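Local structure of L-aspartate semialdehyde sulfurtransferase (Methanocaldococcus jannaschii, 3KPB) at residues 34-39 and 103-108; 74-79 and 99-104. The protein probably makes homocysteine from aspartate semialdehyde and sulfide together with MJ0099, and binds S-adenosylmethionine and methylthioadenosine through the C-terminal CBS domain pair in this structure. One frame throughout, in Å; residues are numbered along the deposited sequence.

Interaction 1: residues 34-39 and 103-108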
loop_
_atom_site.group_PDB
_atom_site.type_symbol
_atom_site.label_atom_id
_atom_site.label_comp_id
_atom_site.label_asym_id
_atom_site.label_seq_id
_atom_site.Cartn_x
_atom_site.Cartn_y
_atom_site.Cartn_z
ATOM N N HIS A 34 -8.167 0.791 3.562
ATOM C CA HIS A 34 -9.214 -0.071 3.028
ATOM C C HIS A 34 -10.530 0.654 3.122
ATOM O O HIS A 34 -10.939 1.075 4.206
ATOM C CB HIS A 34 -9.307 -1.366 3.818
ATOM C CG HIS A 34 -8.029 -2.129 3.862
ATOM N ND1 HIS A 34 -7.120 -1.988 4.887
ATOM C CD2 HIS A 34 -7.494 -3.024 2.999
ATOM C CE1 HIS A 34 -6.083 -2.772 4.659
ATOM N NE2 HIS A 34 -6.286 -3.412 3.521
ATOM N N LEU A 35 -11.188 0.804 1.980
ATOM C CA LEU A 35 -12.449 1.510 1.906
ATOM C C LEU A 35 -13.465 0.653 1.150
ATOM O O LEU A 35 -13.446 0.603 -0.082
ATOM C CB LEU A 35 -12.236 2.861 1.213
ATOM C CG LEU A 35 -13.455 3.774 1.082
ATOM C CD1 LEU A 35 -13.983 4.182 2.460
ATOM C CD2 LEU A 35 -13.121 4.997 0.232
ATOM N N PRO A 36 -14.331 -0.066 1.887
ATOM C CA PRO A 36 -15.420 -0.810 1.249
ATOM C C PRO A 36 -16.353 0.151 0.521
ATOM O O PRO A 36 -16.656 1.234 1.038
ATOM C CB PRO A 36 -16.149 -1.465 2.427
ATOM C CG PRO A 36 -15.158 -1.473 3.551
ATOM C CD PRO A 36 -14.252 -0.306 3.339
ATOM N N ILE A 37 -16.773 -0.239 -0.679
ATOM C CA ILE A 37 -17.676 0.575 -1.480
ATOM C C ILE A 37 -19.061 -0.057 -1.429
ATOM O O ILE A 37 -19.207 -1.267 -1.626
ATOM C CB ILE A 37 -17.185 0.715 -2.941
ATOM C CG1 ILE A 37 -15.742 1.253 -2.988
ATOM C CG2 ILE A 37 -18.153 1.586 -3.752
ATOM C CD1 ILE A 37 -15.513 2.585 -2.257
ATOM N N VAL A 38 -20.065 0.757 -1.128
ATOM C CA VAL A 38 -21.430 0.265 -1.003
ATOM C C VAL A 38 -22.328 0.967 -2.009
ATOM O O VAL A 38 -22.019 2.082 -2.459
ATOM C CB VAL A 38 -21.986 0.428 0.433
ATOM C CG1 VAL A 38 -21.214 -0.451 1.407
ATOM C CG2 VAL A 38 -21.973 1.900 0.876
ATOM N N ASP A 39 -23.425 0.307 -2.376
ATOM C CA ASP A 39 -24.403 0.937 -3.249
ATOM C C ASP A 39 -25.326 1.856 -2.453
ATOM O O ASP A 39 -25.155 2.030 -1.239
ATOM C CB ASP A 39 -25.170 -0.085 -4.112
ATOM C CG ASP A 39 -25.966 -1.100 -3.297
ATOM O OD1 ASP A 39 -26.389 -0.808 -2.155
ATOM O OD2 ASP A 39 -26.188 -2.209 -3.829
ATOM N N ARG A 103 -25.604 -8.539 3.115
ATOM C CA ARG A 103 -24.490 -7.865 2.426
ATOM C C ARG A 103 -24.227 -6.422 2.885
ATOM O O ARG A 103 -23.559 -5.649 2.189
ATOM C CB ARG A 103 -24.647 -7.950 0.897
ATOM C CG ARG A 103 -23.953 -9.145 0.278
ATOM C CD ARG A 103 -22.667 -8.720 -0.399
ATOM N NE ARG A 103 -21.627 -9.737 -0.282
ATOM C CZ ARG A 103 -20.452 -9.693 -0.904
ATOM N NH1 ARG A 103 -20.153 -8.683 -1.712
ATOM N NH2 ARG A 103 -19.573 -10.671 -0.722
ATOM N N ARG A 104 -24.742 -6.065 4.059
ATOM C CA ARG A 104 -24.392 -4.789 4.687
ATOM C C ARG A 104 -22.986 -4.865 5.275
ATOM O O ARG A 104 -22.570 -5.913 5.768
ATOM C CB ARG A 104 -25.376 -4.428 5.799
ATOM C CG ARG A 104 -26.785 -4.204 5.325
ATOM C CD ARG A 104 -27.647 -3.609 6.419
ATOM N NE ARG A 104 -29.013 -3.472 5.933
ATOM C CZ ARG A 104 -29.486 -2.405 5.296
ATOM N NH1 ARG A 104 -28.711 -1.346 5.076
ATOM N NH2 ARG A 104 -30.751 -2.400 4.881
ATOM N N VAL A 105 -22.263 -3.751 5.244
ATOM C CA VAL A 105 -20.911 -3.726 5.795
ATOM C C VAL A 105 -20.976 -3.368 7.278
ATOM O O VAL A 105 -21.391 -2.264 7.635
ATOM C CB VAL A 105 -19.989 -2.742 5.017
ATOM C CG1 VAL A 105 -18.606 -2.671 5.657
ATOM C CG2 VAL A 105 -19.873 -3.156 3.546
ATOM N N VAL A 106 -20.572 -4.294 8.144
ATOM C CA VAL A 106 -20.682 -4.052 9.585
ATOM C C VAL A 106 -19.363 -3.570 10.197
ATOM O O VAL A 106 -19.343 -3.034 11.311
ATOM C CB VAL A 106 -21.256 -5.276 10.357
ATOM C CG1 VAL A 106 -22.707 -5.536 9.946
ATOM C CG2 VAL A 106 -20.399 -6.511 10.139
ATOM N N GLY A 107 -18.268 -3.772 9.467
ATOM C CA GLY A 107 -16.957 -3.307 9.899
ATOM C C GLY A 107 -15.863 -3.762 8.960
ATOM O O GLY A 107 -16.136 -4.213 7.843
ATOM N N ILE A 108 -14.621 -3.633 9.414
ATOM C CA ILE A 108 -13.472 -4.131 8.674
ATOM C C ILE A 108 -12.424 -4.661 9.647
ATOM O O ILE A 108 -12.242 -4.119 10.742
ATOM C CB ILE A 108 -12.876 -3.062 7.717
ATOM C CG1 ILE A 108 -11.755 -3.666 6.863
ATOM C CG2 ILE A 108 -12.384 -1.836 8.495
ATOM C CD1 ILE A 108 -11.608 -3.033 5.504
#
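Ile108 runs its CD1 methyl up against His34, the tight end of the contact: CD1 lies 3.3 Å from His34 CB and 4.0 Å from His34 CG. With CG1 anti to the backbone N (chi1 -175°), the isoleucine reaches across and meets the histidine side chain at about a right angle. The imidazole turns away from strand 105-108, its NE2 hydrogen-bonded to Ser94. His34 belongs to the methylthioadenosine site, while the nearest atom of the bound S-adenosylmethionine is about 4 Å from its side chain. In the middle Pro36 packs more loosely, its CG 4.2 Å from Val105 CG1 and 4.3 Å from Ile108 CD1. Val38 CG1 and Val105 CG2 close up again to 3.7 Å, methyl against methyl. Beyond them the segments part, and Arg103 and Arg104 stand exposed. The strands run antiparallel at 168° with their axes 8.8 Å apart, so they meet through side chains alone, as layers of two different sheets. Strand 35-38 is the middle strand of the first CBS sheet, between 14-15 and 44-48; strand 105-110 is an outer strand of the second, bulged at Val106 and Gly107 where both face Val98 of strand 95-99.

Interaction 2: residues 74-79 and 99-104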
loop_
_atom_site.group_PDB
_atom_site.type_symbol
_atom_site.label_atom_id
_atom_site.label_comp_id
_atom_site.label_asym_id
_atom_site.label_seq_id
_atom_site.Cartn_x
_atom_site.Cartn_y
_atom_site.Cartn_z
ATOM N N THR A 74 -14.242 -11.230 1.855
ATOM C CA THR A 74 -14.948 -10.716 3.017
ATOM C C THR A 74 -14.912 -11.715 4.155
ATOM O O THR A 74 -14.537 -12.881 3.973
ATOM C CB THR A 74 -16.439 -10.421 2.698
ATOM O OG1 THR A 74 -17.085 -11.626 2.260
ATOM C CG2 THR A 74 -16.572 -9.367 1.609
ATOM N N ALA A 75 -15.281 -11.229 5.335
ATOM C CA ALA A 75 -15.502 -12.070 6.494
ATOM C C ALA A 75 -16.931 -11.896 6.967
ATOM O O ALA A 75 -17.553 -10.853 6.755
ATOM C CB ALA A 75 -14.530 -11.724 7.601
ATOM N N HIS A 76 -17.460 -12.933 7.597
ATOM C CA HIS A 76 -18.811 -12.851 8.104
ATOM C C HIS A 76 -18.728 -12.466 9.559
ATOM O O HIS A 76 -17.767 -12.813 10.256
ATOM C CB HIS A 76 -19.537 -14.181 7.926
ATOM C CG HIS A 76 -21.027 -14.082 8.049
ATOM N ND1 HIS A 76 -21.685 -14.199 9.255
ATOM C CD2 HIS A 76 -21.990 -13.920 7.110
ATOM C CE1 HIS A 76 -22.986 -14.091 9.056
ATOM N NE2 HIS A 76 -23.199 -13.922 7.764
ATOM N N GLU A 77 -19.730 -11.722 10.012
ATOM C CA GLU A 77 -19.778 -11.319 11.404
ATOM C C GLU A 77 -19.648 -12.522 12.347
ATOM O O GLU A 77 -18.968 -12.430 13.371
ATOM C CB GLU A 77 -21.009 -10.450 11.709
ATOM C CG GLU A 77 -22.304 -10.853 11.010
ATOM C CD GLU A 77 -23.481 -9.965 11.394
ATOM O OE1 GLU A 77 -23.264 -8.782 11.739
ATOM O OE2 GLU A 77 -24.631 -10.452 11.346
ATOM N N ASP A 78 -20.244 -13.657 11.979
ATOM C CA ASP A 78 -20.168 -14.876 12.803
ATOM C C ASP A 78 -18.951 -15.788 12.512
ATOM O O ASP A 78 -18.844 -16.879 13.080
ATOM C CB ASP A 78 -21.478 -15.694 12.719
ATOM C CG ASP A 78 -22.737 -14.823 12.853
ATOM O OD1 ASP A 78 -22.703 -13.775 13.549
ATOM O OD2 ASP A 78 -23.771 -15.204 12.262
ATOM N N GLU A 79 -18.041 -15.342 11.646
ATOM C CA GLU A 79 -16.845 -16.120 11.283
ATOM C C GLU A 79 -15.755 -16.063 12.369
ATOM O O GLU A 79 -15.564 -15.017 12.994
ATOM C CB GLU A 79 -16.307 -15.620 9.936
ATOM C CG GLU A 79 -15.127 -16.391 9.333
ATOM C CD GLU A 79 -14.871 -15.962 7.890
ATOM O OE1 GLU A 79 -15.581 -15.053 7.399
ATOM O OE2 GLU A 79 -13.970 -16.536 7.236
ATOM N N VAL A 99 -19.189 -8.484 6.589
ATOM C CA VAL A 99 -20.549 -8.362 6.057
ATOM C C VAL A 99 -21.526 -9.228 6.845
ATOM O O VAL A 99 -21.124 -10.194 7.506
ATOM C CB VAL A 99 -20.638 -8.714 4.529
ATOM C CG1 VAL A 99 -19.807 -7.740 3.698
ATOM C CG2 VAL A 99 -20.219 -10.160 4.249
ATOM N N ASP A 100 -22.804 -8.864 6.789
ATOM C CA ASP A 100 -23.854 -9.719 7.331
ATOM C C ASP A 100 -24.548 -10.501 6.203
ATOM O O ASP A 100 -24.130 -10.437 5.036
ATOM C CB ASP A 100 -24.846 -8.923 8.209
ATOM C CG ASP A 100 -25.648 -7.876 7.432
ATOM O OD1 ASP A 100 -25.738 -7.962 6.187
ATOM O OD2 ASP A 100 -26.218 -6.967 8.084
ATOM N N ASP A 101 -25.606 -11.230 6.553
ATOM C CA ASP A 101 -26.342 -12.053 5.588
ATOM C C ASP A 101 -27.073 -11.247 4.501
ATOM O O ASP A 101 -27.492 -11.817 3.494
ATOM C CB ASP A 101 -27.335 -12.980 6.309
ATOM C CG ASP A 101 -26.674 -14.229 6.905
ATOM O OD1 ASP A 101 -25.527 -14.568 6.539
ATOM O OD2 ASP A 101 -27.324 -14.891 7.739
ATOM N N TYR A 102 -27.236 -9.938 4.704
ATOM C CA TYR A 102 -27.892 -9.077 3.710
ATOM C C TYR A 102 -26.891 -8.247 2.911
ATOM O O TYR A 102 -27.277 -7.378 2.126
ATOM C CB TYR A 102 -28.953 -8.194 4.383
ATOM C CG TYR A 102 -30.083 -9.019 4.933
ATOM C CD1 TYR A 102 -31.167 -9.358 4.127
ATOM C CD2 TYR A 102 -30.046 -9.512 6.244
ATOM C CE1 TYR A 102 -32.197 -10.145 4.608
ATOM C CE2 TYR A 102 -31.080 -10.305 6.741
ATOM C CZ TYR A 102 -32.152 -10.613 5.912
ATOM O OH TYR A 102 -33.193 -11.391 6.364
ATOM N N ARG A 103 -25.604 -8.539 3.115
ATOM C CA ARG A 103 -24.490 -7.865 2.426
ATOM C C ARG A 103 -24.227 -6.422 2.885
ATOM O O ARG A 103 -23.559 -5.649 2.189
ATOM C CB ARG A 103 -24.647 -7.950 0.897
ATOM C CG ARG A 103 -23.953 -9.145 0.278
ATOM C CD ARG A 103 -22.667 -8.720 -0.399
ATOM N NE ARG A 103 -21.627 -9.737 -0.282
ATOM C CZ ARG A 103 -20.452 -9.693 -0.904
ATOM N NH1 ARG A 103 -20.153 -8.683 -1.712
ATOM N NH2 ARG A 103 -19.573 -10.671 -0.722
ATOM N N ARG A 104 -24.742 -6.065 4.059
ATOM C CA ARG A 104 -24.392 -4.789 4.687
ATOM C C ARG A 104 -22.986 -4.865 5.275
ATOM O O ARG A 104 -22.570 -5.913 5.768
ATOM C CB ARG A 104 -25.376 -4.428 5.799
ATOM C CG ARG A 104 -26.785 -4.204 5.325
ATOM C CD ARG A 104 -27.647 -3.609 6.419
ATOM N NE ARG A 104 -29.013 -3.472 5.933
ATOM C CZ ARG A 104 -29.486 -2.405 5.296
ATOM N NH1 ARG A 104 -28.711 -1.346 5.076
ATOM N NH2 ARG A 104 -30.751 -2.400 4.881
HETATM O O HOH W 1 -25.850 -11.997 9.283
#
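His76 and Asp101 meet through a His-carboxylate hydrogen bond, NE2 to OD1 at 2.7 Å. From CB, the side chain sets CG anti to the backbone N (chi1 -163°), which carries the ring past Val99 O; that oxygen sits over one face, toward the rim, 3.9 Å from CG and 3.8 Å from CD2. ND1 takes the N-H of Asp78, CE1 lies 3.6 Å from Asp101 OD1, and NE2 at the far end donates to that same OD1, approaching from above the carboxylate plane. Bonds at both nitrogens should fix the ring's rotation and are consistent with a neutral imidazole protonated at NE2.

Residues flanking His76 hold the Val99 backbone: its N donates to Ala75 O at 2.9 Å, and its O accepts from Glu77 N at 3.2 Å. Val99 CG2 lies 4.0 Å from Thr74 OG1. Farther out, the side chains of Glu77 and Asp100 run side by side, Glu77 OE2 3.5 Å from Asp100 CB, their carboxylates steeply turned, and a water links Glu77 OE2 to Asp101 N. Asp100 OD1 receives Tyr102 N and Arg104 N from opposite faces of its plane, stiffening the turn. The result is a parallel bridge, His76 with Val99, at the edge of the second CBS domain's sheet, followed by an Asx turn in the hairpin from strand 95-99 to strand 105-110.

How the interactions relate
From the N terminus the chain passes strand 14-15 and helix 20-30 before strand 35-38 in the first CBS domain, then runs through strand 44-48 and helix 50-58 to the linker and strand 75-76. Interaction 2 closes the shorter loop, from 74-79 through helix 81-91 and strand 95-99 to 99-104, and stays within the second CBS domain. Interaction 1 closes the longer one, from 34-39 to 103-108, joining the two domains; the loop of interaction 2 lies wholly within it. Both end on the same run of chain, sharing Arg103 and Arg104. They also touch directly, Val106 CG1 lying 3.7 Å from Glu77 OE1. Strand 105-110 shares a sheet with strands 75-76 and 95-99 and packs on the sheet of the first CBS domain.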